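Local coordinates for cadherin-23 (Mus musculus, PDB 5UZ8), which probably mediates calcium-dependent cell adhesion and mechanotransduction in hearing, as an elongated chain of calcium-linked cadherin repeats, at residues Q6-G11 with A33-D38; E123-D128 with S175-E180; I129-V134 with I171-S176. All blocks are in the same frame, centred on the assembly; numbering follows the deposited sequence.

How the contacts relate
The three contacts lie along one rod of cadherin domains. Contact 1 comes first in the chain, far out at the N-terminal end, where strand 6-7 edges the sheet built on strand 28-35 and the chain then runs into a calcium site. Its centre is about 77 Å from that of contact 2 and about 71 Å from that of contact 3. These two belong to the next domain, centres about 9 Å apart: 123-128 runs directly into 129-134, and both end on 171-180, sharing Ser175 and Ser176. Contact 3 pairs the turn before strand 134-141 with the end of strand 170-173; contact 2 carries the same loops on to the calcium ions joining the following domain.

Contact 1 (Q6-G11 with A33-D38). With CA (calcium ion), chain H.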
loop_
_atom_site.group_PDB
_atom_site.type_symbol
_atom_site.label_atom_id
_atom_site.label_comp_id
_atom_site.label_asym_id
_atom_site.label_seq_id
_atom_site.Cartn_x
_atom_site.Cartn_y
_atom_site.Cartn_z
ATOM N N GLN A 6 53.319 18.779 -22.115
ATOM C CA GLN A 6 52.685 19.368 -20.957
ATOM C C GLN A 6 51.181 19.425 -21.158
ATOM O O GLN A 6 50.707 19.859 -22.208
ATOM C CB GLN A 6 53.179 20.796 -20.744
ATOM C CG GLN A 6 54.679 20.974 -20.654
ATOM C CD GLN A 6 55.033 22.445 -20.667
ATOM O OE1 GLN A 6 54.907 23.124 -19.656
ATOM N NE2 GLN A 6 55.402 22.956 -21.818
ATOM N N PHE A 7 50.442 19.051 -20.131
ATOM C CA PHE A 7 48.993 19.149 -20.169
ATOM C C PHE A 7 48.572 20.597 -20.035
ATOM O O PHE A 7 49.297 21.425 -19.454
ATOM C CB PHE A 7 48.341 18.248 -19.102
ATOM C CG PHE A 7 48.406 16.774 -19.462
ATOM C CD1 PHE A 7 47.512 16.234 -20.386
ATOM C CD2 PHE A 7 49.384 15.954 -18.919
ATOM C CE1 PHE A 7 47.587 14.890 -20.731
ATOM C CE2 PHE A 7 49.463 14.614 -19.258
ATOM C CZ PHE A 7 48.583 14.089 -20.181
ATOM N N LYS A 8 47.434 20.884 -20.657
ATOM C CA LYS A 8 46.839 22.188 -20.699
ATOM C C LYS A 8 45.541 22.208 -19.882
ATOM O O LYS A 8 44.807 21.231 -19.872
ATOM C CB LYS A 8 46.572 22.571 -22.149
ATOM C CG LYS A 8 47.867 22.619 -22.966
ATOM C CD LYS A 8 48.420 24.007 -23.009
ATOM C CE LYS A 8 47.756 24.708 -24.185
ATOM N NZ LYS A 8 47.554 26.124 -23.884
ATOM N N PRO A 9 45.248 23.298 -19.193
ATOM C CA PRO A 9 46.095 24.480 -19.084
ATOM C C PRO A 9 47.396 24.216 -18.313
ATOM O O PRO A 9 47.479 23.277 -17.524
ATOM C CB PRO A 9 45.207 25.466 -18.308
ATOM C CG PRO A 9 44.363 24.586 -17.456
ATOM C CD PRO A 9 44.165 23.277 -18.198
ATOM N N PHE A 10 48.409 25.023 -18.580
ATOM C CA PHE A 10 49.721 24.740 -18.049
ATOM C C PHE A 10 49.667 24.710 -16.505
ATOM O O PHE A 10 49.104 25.594 -15.879
ATOM C CB PHE A 10 50.716 25.794 -18.507
ATOM C CG PHE A 10 51.102 25.698 -19.957
ATOM C CD1 PHE A 10 51.627 24.508 -20.488
ATOM C CD2 PHE A 10 50.985 26.804 -20.789
ATOM C CE1 PHE A 10 52.038 24.448 -21.826
ATOM C CE2 PHE A 10 51.393 26.751 -22.128
ATOM C CZ PHE A 10 51.939 25.576 -22.638
ATOM N N GLY A 11 50.266 23.686 -15.914
ATOM C CA GLY A 11 50.239 23.496 -14.449
ATOM C C GLY A 11 49.022 22.809 -13.864
ATOM O O GLY A 11 48.873 22.753 -12.647
ATOM N N ALA A 33 44.074 17.836 -23.402
ATOM C CA ALA A 33 45.047 18.122 -24.416
ATOM C C ALA A 33 46.386 18.405 -23.765
ATOM O O ALA A 33 46.447 19.018 -22.692
ATOM C CB ALA A 33 44.624 19.326 -25.256
ATOM N N ALA A 34 47.436 17.940 -24.424
ATOM C CA ALA A 34 48.786 18.292 -24.081
ATOM C C ALA A 34 49.435 18.933 -25.291
ATOM O O ALA A 34 48.969 18.761 -26.418
ATOM C CB ALA A 34 49.553 17.060 -23.666
ATOM N N VAL A 35 50.529 19.649 -25.048
ATOM C CA VAL A 35 51.295 20.274 -26.114
ATOM C C VAL A 35 52.757 19.913 -25.976
ATOM O O VAL A 35 53.233 19.648 -24.891
ATOM C CB VAL A 35 51.142 21.806 -26.134
ATOM C CG1 VAL A 35 49.694 22.194 -26.435
ATOM C CG2 VAL A 35 51.601 22.412 -24.820
ATOM N N ASP A 36 53.445 19.891 -27.100
ATOM C CA ASP A 36 54.863 19.661 -27.132
ATOM C C ASP A 36 55.365 20.613 -28.196
ATOM O O ASP A 36 54.951 20.493 -29.344
ATOM C CB ASP A 36 55.146 18.215 -27.515
ATOM C CG ASP A 36 56.614 17.873 -27.449
ATOM O OD1 ASP A 36 57.436 18.533 -28.121
ATOM O OD2 ASP A 36 56.953 16.913 -26.716
ATOM N N PRO A 37 56.227 21.570 -27.822
ATOM C CA PRO A 37 56.697 22.541 -28.839
ATOM C C PRO A 37 57.539 21.961 -30.019
ATOM O O PRO A 37 57.555 22.553 -31.105
ATOM C CB PRO A 37 57.489 23.567 -28.007
ATOM C CG PRO A 37 57.852 22.862 -26.743
ATOM C CD PRO A 37 56.764 21.859 -26.474
ATOM N N ASP A 38 58.163 20.796 -29.825
ATOM C CA ASP A 38 59.185 20.259 -30.750
ATOM C C ASP A 38 58.660 19.877 -32.135
ATOM O O ASP A 38 57.459 19.764 -32.342
ATOM C CB ASP A 38 59.874 19.031 -30.131
ATOM C CG ASP A 38 60.480 19.318 -28.761
ATOM O OD1 ASP A 38 60.913 20.473 -28.531
ATOM O OD2 ASP A 38 60.509 18.388 -27.910
HETATM CA CA CA H . 59.138 16.421 -27.235
HETATM O O HOH W 1 61.353 15.511 -27.499
#
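Gln6 and Val35 face each other as an antiparallel hydrogen-bonded pair, Gln6 N giving to Val35 O at 2.9 Å and Val35 N to Gln6 O at 2.9 Å. Two residues on, Lys8 N donates to Ala33 O at 2.9 Å. Lys8 then lies against the second segment for most of its length. Its CB sits 3.6 Å from Ala33 O; CG is about equally near that oxygen and Val35 CG1; CD comes near both methyls of Val35 while also resting over one face of the Phe10 ring, offset toward the rim; and CE, the last carbon, is 3.9 Å from Val35 CG1. Two successive bends, chi2 -94° and chi3 -87°, fold the chain back across the valine before the ammonium group leads away. Phe10 continues this cover, bringing CE1 to 3.6 Å from Val35 CG2, the two side chains crossing at about a right angle. On the other face of the sheet, Ala34 CB lies over one face of the Phe7 ring, 4.0 Å from CD1, and both side chains turn into the core against Ala88, with Phe7 also touching Val86, Ala98 and Ile100. Beyond the strand, Asp36 OD2 binds calcium at 2.3 Å, while Asp36 OD1, a longer ligand of the same ion, accepts from Asp38 N in an Asx turn; Asp38 OD2 and a water bind there too, with Asn3, Asn42 and Asp90. The chemistry changes along the segment: backbone bonds and apolar cover fix the edge of the sheet, and the carboxylates of Asp36 and Asp38, just past the strand, bind the metal.

Contact 2 (E123-D128 with S175-E180); sequences EAVFED and SSLDRE. With CA (calcium ion), chain G; CA (calcium ion), chain F; GSH (glutathione), chain L.
The calcium-binding linker between two successive cadherin repeats draws together Glu127 and Asp178-Arg179-Glu180, the DRE motif of the cadherin family. Glu127 divides its carboxylate between two ions: OE1 binds one calcium at 2.4 Å and OE2 the other at 2.3 Å. Its chi1 of 64° sets CG between the backbone N and carbonyl carbon, and the chain then runs extended to the ions. Glu127 OE1 also accepts from Arg179 N at 2.9 Å, the N-H arriving from above the carboxylate plane. The first calcium is shared with Asp178 OD1, Glu180 OE2, Asp218, a water and glutathione OE1. Glu180 OE2, its carboxylate plane 38° from that of Glu127, bridges both ions, more loosely to the second, which Glu180 OE1, Asp215, Val216, Asp218 and Asp251 also bind; Glu180 OE1 forms a salt bridge with Arg179 NH2 at 3.0 Å. Asp178 OD1 receives Glu180 N in an Asx turn; OD2 accepts glutathione N3 at 3.0 Å and pairs with Lys181. Away from the ions, Val125 CG2 packs on Leu177 CD1 at 4.0 Å. With Glu127 OE1 and Glu180 OE2 only 3.2 Å apart, the cluster probably depends on calcium to offset carboxylate repulsion.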
loop_
_atom_site.group_PDB
_atom_site.type_symbol
_atom_site.label_atom_id
_atom_site.label_comp_id
_atom_site.label_asym_id
_atom_site.label_seq_id
_atom_site.Cartn_x
_atom_site.Cartn_y
_atom_site.Cartn_z
ATOM N N GLU A 123 -4.807 -6.614 6.581
ATOM C CA GLU A 123 -5.066 -6.792 8.010
ATOM C C GLU A 123 -6.553 -6.927 8.248
ATOM O O GLU A 123 -7.352 -6.481 7.425
ATOM C CB GLU A 123 -4.576 -5.613 8.837
ATOM C CG GLU A 123 -3.086 -5.395 8.885
ATOM C CD GLU A 123 -2.292 -6.481 9.573
ATOM O OE1 GLU A 123 -2.860 -7.272 10.381
ATOM O OE2 GLU A 123 -1.059 -6.522 9.253
ATOM N N ALA A 124 -6.898 -7.517 9.382
ATOM C CA ALA A 124 -8.287 -7.606 9.822
ATOM C C ALA A 124 -8.402 -6.839 11.110
ATOM O O ALA A 124 -7.537 -6.984 12.009
ATOM C CB ALA A 124 -8.689 -9.054 10.051
ATOM N N VAL A 125 -9.456 -6.052 11.235
ATOM C CA VAL A 125 -9.680 -5.254 12.425
ATOM C C VAL A 125 -11.122 -5.378 12.820
ATOM O O VAL A 125 -11.967 -5.507 11.952
ATOM C CB VAL A 125 -9.317 -3.769 12.239
ATOM C CG1 VAL A 125 -7.813 -3.624 11.943
ATOM C CG2 VAL A 125 -10.149 -3.099 11.155
ATOM N N PHE A 126 -11.407 -5.278 14.109
ATOM C CA PHE A 126 -12.792 -5.273 14.570
ATOM C C PHE A 126 -13.440 -3.932 14.241
ATOM O O PHE A 126 -12.795 -2.895 14.246
ATOM C CB PHE A 126 -12.895 -5.601 16.060
ATOM C CG PHE A 126 -12.658 -7.061 16.374
ATOM C CD1 PHE A 126 -13.679 -7.994 16.224
ATOM C CD2 PHE A 126 -11.408 -7.503 16.799
ATOM C CE1 PHE A 126 -13.462 -9.343 16.492
ATOM C CE2 PHE A 126 -11.178 -8.854 17.060
ATOM C CZ PHE A 126 -12.201 -9.769 16.914
ATOM N N GLU A 127 -14.725 -3.977 13.924
ATOM C CA GLU A 127 -15.483 -2.791 13.561
ATOM C C GLU A 127 -15.529 -1.718 14.636
ATOM O O GLU A 127 -15.768 -0.539 14.314
ATOM C CB GLU A 127 -16.904 -3.173 13.093
ATOM C CG GLU A 127 -17.786 -3.832 14.144
ATOM C CD GLU A 127 -19.207 -4.022 13.656
ATOM O OE1 GLU A 127 -19.743 -3.071 13.043
ATOM O OE2 GLU A 127 -19.772 -5.139 13.808
ATOM N N ASP A 128 -15.237 -2.079 15.887
ATOM C CA ASP A 128 -15.193 -1.086 16.966
ATOM C C ASP A 128 -13.789 -0.505 17.217
ATOM O O ASP A 128 -13.548 0.150 18.236
ATOM C CB ASP A 128 -15.824 -1.639 18.253
ATOM C CG ASP A 128 -15.077 -2.816 18.822
ATOM O OD1 ASP A 128 -14.136 -3.313 18.166
ATOM O OD2 ASP A 128 -15.439 -3.261 19.946
ATOM N N SER A 175 -12.153 7.510 10.460
ATOM C CA SER A 175 -13.459 7.606 11.091
ATOM C C SER A 175 -14.015 6.206 11.365
ATOM O O SER A 175 -13.526 5.214 10.846
ATOM C CB SER A 175 -14.425 8.372 10.206
ATOM O OG SER A 175 -14.472 7.678 8.977
ATOM N N SER A 176 -15.040 6.127 12.198
ATOM C CA SER A 176 -15.441 4.827 12.740
ATOM C C SER A 176 -15.965 3.878 11.647
ATOM O O SER A 176 -16.581 4.298 10.660
ATOM C CB SER A 176 -16.476 4.997 13.854
ATOM O OG SER A 176 -17.608 5.647 13.364
ATOM N N LEU A 177 -15.663 2.606 11.824
ATOM C CA LEU A 177 -16.059 1.576 10.911
ATOM C C LEU A 177 -17.393 0.978 11.364
ATOM O O LEU A 177 -17.821 1.158 12.492
ATOM C CB LEU A 177 -14.968 0.502 10.853
ATOM C CG LEU A 177 -13.584 1.058 10.464
ATOM C CD1 LEU A 177 -12.573 -0.065 10.285
ATOM C CD2 LEU A 177 -13.597 1.948 9.220
ATOM N N ASP A 178 -18.028 0.283 10.429
ATOM C CA ASP A 178 -19.277 -0.433 10.658
ATOM C C ASP A 178 -19.313 -1.586 9.700
ATOM O O ASP A 178 -19.555 -1.413 8.491
ATOM C CB ASP A 178 -20.464 0.516 10.474
ATOM C CG ASP A 178 -21.812 -0.147 10.739
ATOM O OD1 ASP A 178 -21.845 -1.357 11.103
ATOM O OD2 ASP A 178 -22.841 0.547 10.564
ATOM N N ARG A 179 -19.090 -2.794 10.216
ATOM C CA ARG A 179 -19.154 -3.976 9.343
ATOM C C ARG A 179 -20.456 -4.090 8.540
ATOM O O ARG A 179 -20.477 -4.579 7.392
ATOM C CB ARG A 179 -18.955 -5.248 10.134
ATOM C CG ARG A 179 -18.629 -6.431 9.221
ATOM C CD ARG A 179 -18.930 -7.738 9.926
ATOM N NE ARG A 179 -20.365 -7.829 10.151
ATOM C CZ ARG A 179 -21.272 -8.189 9.245
ATOM N NH1 ARG A 179 -20.929 -8.657 8.041
ATOM N NH2 ARG A 179 -22.557 -8.167 9.575
ATOM N N GLU A 180 -21.549 -3.677 9.183
ATOM C CA GLU A 180 -22.840 -3.795 8.570
ATOM C C GLU A 180 -23.026 -2.854 7.340
ATOM O O GLU A 180 -23.867 -3.122 6.478
ATOM C CB GLU A 180 -23.919 -3.513 9.609
ATOM C CG GLU A 180 -24.217 -4.662 10.563
ATOM C CD GLU A 180 -23.139 -4.929 11.588
ATOM O OE1 GLU A 180 -22.707 -6.103 11.695
ATOM O OE2 GLU A 180 -22.701 -4.006 12.290
HETATM CA CA CA G . -21.906 -2.180 13.315
HETATM CA CA CA F . -21.888 -6.069 13.934
HETATM N N1 GSH L . -24.171 4.251 14.589
HETATM C CA1 GSH L . -23.559 3.124 15.276
HETATM C C1 GSH L . -22.102 3.047 14.888
HETATM O O11 GSH L . -21.683 3.862 14.033
HETATM O O12 GSH L . -21.396 2.152 15.415
HETATM C CB1 GSH L . -24.270 1.801 14.928
HETATM C CG1 GSH L . -24.141 1.443 13.448
HETATM C CD1 GSH L . -24.577 0.018 13.196
HETATM O OE1 GSH L . -23.899 -0.935 13.569
HETATM N N2 GSH L . -25.705 -0.122 12.508
HETATM C CA2 GSH L . -26.170 -1.398 12.005
HETATM C C2 GSH L . -26.382 -1.357 10.519
HETATM O O2 GSH L . -27.213 -2.096 10.021
HETATM C CB2 GSH L . -27.452 -1.789 12.741
HETATM S SG2 GSH L . -27.065 -2.016 14.485
HETATM N N3 GSH L . -25.579 -0.547 9.816
HETATM C CA3 GSH L . -25.604 -0.458 8.369
HETATM C C3 GSH L . -26.006 0.917 7.875
HETATM O O31 GSH L . -26.150 1.050 6.638
HETATM O O32 GSH L . -26.139 1.868 8.689
HETATM O O HOH W 2 -14.581 1.876 14.446
HETATM O O HOH W 3 -20.751 -0.075 13.813
#

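Contact 3 (I129-V134 with I171-S176)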
loop_
_atom_site.group_PDB
_atom_site.type_symbol
_atom_site.label_atom_id
_atom_site.label_comp_id
_atom_site.label_asym_id
_atom_site.label_seq_id
_atom_site.Cartn_x
_atom_site.Cartn_y
_atom_site.Cartn_z
ATOM N N ILE A 129 -12.850 -0.778 16.318
ATOM C CA ILE A 129 -11.496 -0.224 16.414
ATOM C C ILE A 129 -11.534 1.302 16.591
ATOM O O ILE A 129 -12.304 1.988 15.914
ATOM C CB ILE A 129 -10.671 -0.583 15.171
ATOM C CG1 ILE A 129 -9.227 -0.127 15.317
ATOM C CG2 ILE A 129 -11.305 -0.014 13.896
ATOM C CD1 ILE A 129 -8.329 -0.758 14.271
ATOM N N ALA A 130 -10.706 1.816 17.489
ATOM C CA ALA A 130 -10.727 3.240 17.827
ATOM C C ALA A 130 -10.216 4.110 16.677
ATOM O O ALA A 130 -9.222 3.769 16.038
ATOM C CB ALA A 130 -9.920 3.507 19.087
ATOM N N VAL A 131 -10.876 5.251 16.457
ATOM C CA VAL A 131 -10.379 6.257 15.501
ATOM C C VAL A 131 -8.959 6.631 15.897
ATOM O O VAL A 131 -8.639 6.750 17.090
ATOM C CB VAL A 131 -11.278 7.489 15.431
ATOM C CG1 VAL A 131 -10.653 8.621 14.626
ATOM C CG2 VAL A 131 -12.642 7.101 14.873
ATOM N N GLY A 132 -8.097 6.756 14.895
ATOM C CA GLY A 132 -6.679 7.032 15.130
ATOM C C GLY A 132 -5.742 5.825 15.222
ATOM O O GLY A 132 -4.519 6.008 15.216
ATOM N N THR A 133 -6.297 4.611 15.331
ATOM C CA THR A 133 -5.499 3.439 15.520
ATOM C C THR A 133 -4.747 3.140 14.227
ATOM O O THR A 133 -5.325 3.188 13.146
ATOM C CB THR A 133 -6.372 2.229 15.897
ATOM O OG1 THR A 133 -7.143 2.540 17.066
ATOM C CG2 THR A 133 -5.507 0.992 16.158
ATOM N N VAL A 134 -3.447 2.872 14.339
ATOM C CA VAL A 134 -2.685 2.444 13.188
ATOM C C VAL A 134 -2.983 0.974 12.940
ATOM O O VAL A 134 -2.891 0.144 13.855
ATOM C CB VAL A 134 -1.164 2.607 13.414
ATOM C CG1 VAL A 134 -0.384 2.008 12.253
ATOM C CG2 VAL A 134 -0.828 4.080 13.587
ATOM N N ILE A 171 -0.983 3.383 7.950
ATOM C CA ILE A 171 -2.389 3.531 7.582
ATOM C C ILE A 171 -3.220 3.443 8.861
ATOM O O ILE A 171 -3.095 2.443 9.611
ATOM C CB ILE A 171 -2.808 2.481 6.563
ATOM C CG1 ILE A 171 -2.015 2.701 5.258
ATOM C CG2 ILE A 171 -4.310 2.583 6.275
ATOM C CD1 ILE A 171 -2.230 1.648 4.177
ATOM N N SER A 172 -4.028 4.481 9.093
ATOM C CA SER A 172 -4.802 4.601 10.330
ATOM C C SER A 172 -6.296 4.752 10.066
ATOM O O SER A 172 -6.716 5.119 8.978
ATOM C CB SER A 172 -4.318 5.767 11.183
ATOM O OG SER A 172 -4.441 7.008 10.507
ATOM N N VAL A 173 -7.076 4.482 11.098
ATOM C CA VAL A 173 -8.523 4.657 11.053
ATOM C C VAL A 173 -8.817 6.141 11.150
ATOM O O VAL A 173 -8.455 6.777 12.131
ATOM C CB VAL A 173 -9.218 3.951 12.219
ATOM C CG1 VAL A 173 -10.736 4.178 12.143
ATOM C CG2 VAL A 173 -8.909 2.463 12.183
ATOM N N LEU A 174 -9.505 6.684 10.151
ATOM C CA LEU A 174 -9.810 8.130 10.107
ATOM C C LEU A 174 -11.222 8.432 10.653
ATOM O O LEU A 174 -11.476 9.501 11.206
ATOM C CB LEU A 174 -9.622 8.629 8.666
ATOM C CG LEU A 174 -9.927 10.103 8.350
ATOM C CD1 LEU A 174 -8.968 11.047 9.080
ATOM C CD2 LEU A 174 -9.896 10.324 6.843
ATOM N N SER A 175 -12.153 7.510 10.460
ATOM C CA SER A 175 -13.459 7.606 11.091
ATOM C C SER A 175 -14.015 6.206 11.365
ATOM O O SER A 175 -13.526 5.214 10.846
ATOM C CB SER A 175 -14.425 8.372 10.206
ATOM O OG SER A 175 -14.472 7.678 8.977
ATOM N N SER A 176 -15.040 6.127 12.198
ATOM C CA SER A 176 -15.441 4.827 12.740
ATOM C C SER A 176 -15.965 3.878 11.647
ATOM O O SER A 176 -16.581 4.298 10.660
ATOM C CB SER A 176 -16.476 4.997 13.854
ATOM O OG SER A 176 -17.608 5.647 13.364
#
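Val173 pushes its side chain into the curve of residues 129-134. CG2 touches Ile129 CG2 at 3.8 Å and also lies near Thr133 O and the CG1 and CD1 of the same isoleucine. CB meets Ala130 O, and CG1, held anti to the backbone N (chi1 179°), comes alongside Val131 CA. Val131 extends the contact past the end of the strand: its CG1 is 3.6 Å from Leu174 O, while CG2 rests 3.7 Å from Ser176 N. The backbone of Val173 is gripped at both ends, Gly132 N donating to Val173 O at 2.8 Å and Val173 N to Thr133 O at 3.0 Å. Beside the second bond, Ser172 CA makes a CA-H...O contact with the same Thr133 O at 3.2 Å, and Ser172 pairs with Val134 as antiparallel, non-hydrogen-bonded neighbours.

What sets these donors and acceptors in place is a type II beta turn from Ala130 to Thr133. Ala130 O takes two donors from the same face of its plane, Thr133 OG1 at 2.6 Å and Thr133 N at 3.1 Å, so the threonine hydroxyl doubles the closure of the turn. Gly132 has the positive phi (93°) that this turn needs at its third position. Outside this shell, Ile129 and Val173 both pack on Ile135, Ile171 bonds through its backbone to strand 134-141, and Ser175 OG is held by Gly160 O. Such a tight turn, leading into strand 134-141 and paired with the end of strand 170-173, belongs to the Greek-key beta sandwich of a cadherin repeat.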